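Local coordinates for protein cyclopropane mycolic acid synthase 1 (PDB 1KPG) that converts a double bond at the distal position of an alpha mycolic acid into a cyclopropane ring, using S-adenosyl-L-methionine as the methylene donor, at residues T67-G72 with V91-S96. Sequence-based numbering, arbitrary orientation.
Sequences TLLDVG and VGLTLS. With SAH (S-adenosyl-L-homocysteine), chain F.
The first two parallel strands of the Rossmann-type methyltransferase sheet, 67-71 and 89-94, pair here along a ladder of backbone hydrogen bonds. V91 N donates to L68 O, V91 O accepts from D70 N at 2.8 Å, and L93 N reaches D70 O on a nearly straight N-H...O path of 169°. The last rung, G72 N to L93 O (2.8 Å), is more bent at 132°, where the chain has left the first strand. On the face carrying L69, V91 and L93, L69 CG lies anti to the backbone N (chi1 175°), and its CD1 leans across to meet L93 CD2 at 3.9 Å and V91 CB at 4.1 Å; F126 covers this cluster. The strands and the intervening helix 77-86 form a beta-alpha-beta unit, and the helix packs against L68 and D70 on the other face. Beyond the strand ends lies the cofactor site: G72 O accepts from the amino N of S-adenosylhomocysteine at 2.6 Å, while the ribose O2' donates to T94 OG1 (3.0 Å) and accepts from L95 N. T94 OG1 also accepts from S96 N, forming an ST turn beside the ribose, and L95 CD1 rests against the adenine, 3.7 Å from C5.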
loop_
_atom_site.group_PDB
_atom_site.type_symbol
_atom_site.label_atom_id
_atom_site.label_comp_id
_atom_site.label_asym_id
_atom_site.label_seq_id
_atom_site.Cartn_x
_atom_site.Cartn_y
_atom_site.Cartn_z
ATOM N N THR A 67 -13.827 13.467 7.438
ATOM C CA THR A 67 -13.723 12.037 7.697
ATOM C C THR A 67 -12.892 11.448 6.579
ATOM O O THR A 67 -13.279 11.492 5.406
ATOM C CB THR A 67 -15.099 11.341 7.720
ATOM O OG1 THR A 67 -15.829 11.770 8.874
ATOM C CG2 THR A 67 -14.932 9.822 7.772
ATOM N N LEU A 68 -11.735 10.912 6.943
ATOM C CA LEU A 68 -10.840 10.318 5.965
ATOM C C LEU A 68 -10.975 8.801 5.947
ATOM O O LEU A 68 -10.993 8.162 6.997
ATOM C CB LEU A 68 -9.390 10.688 6.284
ATOM C CG LEU A 68 -8.359 9.890 5.475
ATOM C CD1 LEU A 68 -8.358 10.352 4.018
ATOM C CD2 LEU A 68 -6.991 10.070 6.100
ATOM N N LEU A 69 -11.070 8.232 4.751
ATOM C CA LEU A 69 -11.177 6.789 4.596
ATOM C C LEU A 69 -9.848 6.222 4.113
ATOM O O LEU A 69 -9.361 6.604 3.049
ATOM C CB LEU A 69 -12.258 6.441 3.576
ATOM C CG LEU A 69 -12.396 4.960 3.218
ATOM C CD1 LEU A 69 -12.894 4.191 4.424
ATOM C CD2 LEU A 69 -13.371 4.809 2.053
ATOM N N ASP A 70 -9.265 5.314 4.893
ATOM C CA ASP A 70 -8.004 4.683 4.516
ATOM C C ASP A 70 -8.305 3.260 4.064
ATOM O O ASP A 70 -8.602 2.387 4.885
ATOM C CB ASP A 70 -7.024 4.639 5.700
ATOM C CG ASP A 70 -5.626 4.191 5.279
ATOM O OD1 ASP A 70 -5.495 3.555 4.213
ATOM O OD2 ASP A 70 -4.653 4.467 6.013
ATOM N N VAL A 71 -8.249 3.035 2.758
ATOM C CA VAL A 71 -8.517 1.711 2.197
ATOM C C VAL A 71 -7.231 0.897 2.198
ATOM O O VAL A 71 -6.328 1.155 1.402
ATOM C CB VAL A 71 -9.062 1.820 0.754
ATOM C CG1 VAL A 71 -9.269 0.433 0.158
ATOM C CG2 VAL A 71 -10.371 2.585 0.762
ATOM N N GLY A 72 -7.164 -0.086 3.096
ATOM C CA GLY A 72 -5.977 -0.919 3.227
ATOM C C GLY A 72 -5.057 -0.230 4.218
ATOM O O GLY A 72 -3.895 0.032 3.922
ATOM N N VAL A 91 -11.533 6.363 9.205
ATOM C CA VAL A 91 -12.080 5.024 9.092
ATOM C C VAL A 91 -11.066 4.229 8.279
ATOM O O VAL A 91 -10.707 4.613 7.168
ATOM C CB VAL A 91 -13.432 5.007 8.359
ATOM C CG1 VAL A 91 -13.956 3.588 8.294
ATOM C CG2 VAL A 91 -14.422 5.907 9.086
ATOM N N GLY A 92 -10.579 3.136 8.851
ATOM C CA GLY A 92 -9.608 2.325 8.147
ATOM C C GLY A 92 -10.155 0.948 7.865
ATOM O O GLY A 92 -10.798 0.344 8.720
ATOM N N LEU A 93 -9.901 0.464 6.655
ATOM C CA LEU A 93 -10.346 -0.853 6.220
ATOM C C LEU A 93 -9.153 -1.772 5.956
ATOM O O LEU A 93 -8.176 -1.366 5.331
ATOM C CB LEU A 93 -11.168 -0.722 4.936
ATOM C CG LEU A 93 -12.647 -0.311 4.989
ATOM C CD1 LEU A 93 -12.931 0.612 6.154
ATOM C CD2 LEU A 93 -13.018 0.333 3.653
ATOM N N THR A 94 -9.240 -3.012 6.427
ATOM C CA THR A 94 -8.179 -3.996 6.211
ATOM C C THR A 94 -8.762 -5.396 6.234
ATOM O O THR A 94 -9.756 -5.642 6.916
ATOM C CB THR A 94 -7.080 -3.920 7.293
ATOM O OG1 THR A 94 -6.050 -4.870 6.992
ATOM C CG2 THR A 94 -7.659 -4.230 8.670
ATOM N N LEU A 95 -8.153 -6.309 5.481
ATOM C CA LEU A 95 -8.622 -7.691 5.444
ATOM C C LEU A 95 -7.785 -8.544 6.384
ATOM O O LEU A 95 -8.046 -9.736 6.553
ATOM C CB LEU A 95 -8.538 -8.255 4.018
ATOM C CG LEU A 95 -9.323 -7.513 2.931
ATOM C CD1 LEU A 95 -9.282 -8.309 1.627
ATOM C CD2 LEU A 95 -10.770 -7.323 3.375
ATOM N N SER A 96 -6.785 -7.918 7.002
ATOM C CA SER A 96 -5.887 -8.595 7.929
ATOM C C SER A 96 -6.395 -8.562 9.366
ATOM O O SER A 96 -6.694 -7.495 9.904
ATOM C CB SER A 96 -4.493 -7.957 7.863
ATOM O OG SER A 96 -3.684 -8.368 8.951
HETATM N N SAH F . -1.584 1.188 3.553
HETATM C CA SAH F . -0.716 0.493 4.508
HETATM C CB SAH F . -0.728 -1.033 4.304
HETATM C CG SAH F . -0.295 -1.577 2.922
HETATM S SD SAH F . -0.311 -3.389 2.832
HETATM C C SAH F . 0.728 0.995 4.409
HETATM O O SAH F . 1.050 1.658 3.401
HETATM O OXT SAH F . 1.526 0.710 5.333
HETATM C "C5'" SAH F . -1.794 -3.748 1.837
HETATM C "C4'" SAH F . -3.047 -3.436 2.645
HETATM O "O4'" SAH F . -4.269 -3.349 1.865
HETATM C "C3'" SAH F . -3.326 -4.443 3.760
HETATM O "O3'" SAH F . -3.651 -3.713 4.957
HETATM C "C2'" SAH F . -4.502 -5.234 3.227
HETATM O "O2'" SAH F . -5.232 -5.848 4.285
HETATM C "C1'" SAH F . -5.260 -4.172 2.508
HETATM N N9 SAH F . -6.262 -4.639 1.534
HETATM C C8 SAH F . -6.116 -5.528 0.342
HETATM N N7 SAH F . -7.214 -5.730 -0.313
HETATM C C5 SAH F . -8.167 -4.978 0.413
HETATM C C6 SAH F . -9.572 -4.765 0.226
HETATM N N6 SAH F . -10.263 -5.317 -0.790
HETATM N N1 SAH F . -10.229 -3.960 1.127
HETATM C C2 SAH F . -9.552 -3.398 2.151
HETATM N N3 SAH F . -8.244 -3.515 2.436
HETATM C C4 SAH F . -7.600 -4.324 1.526
#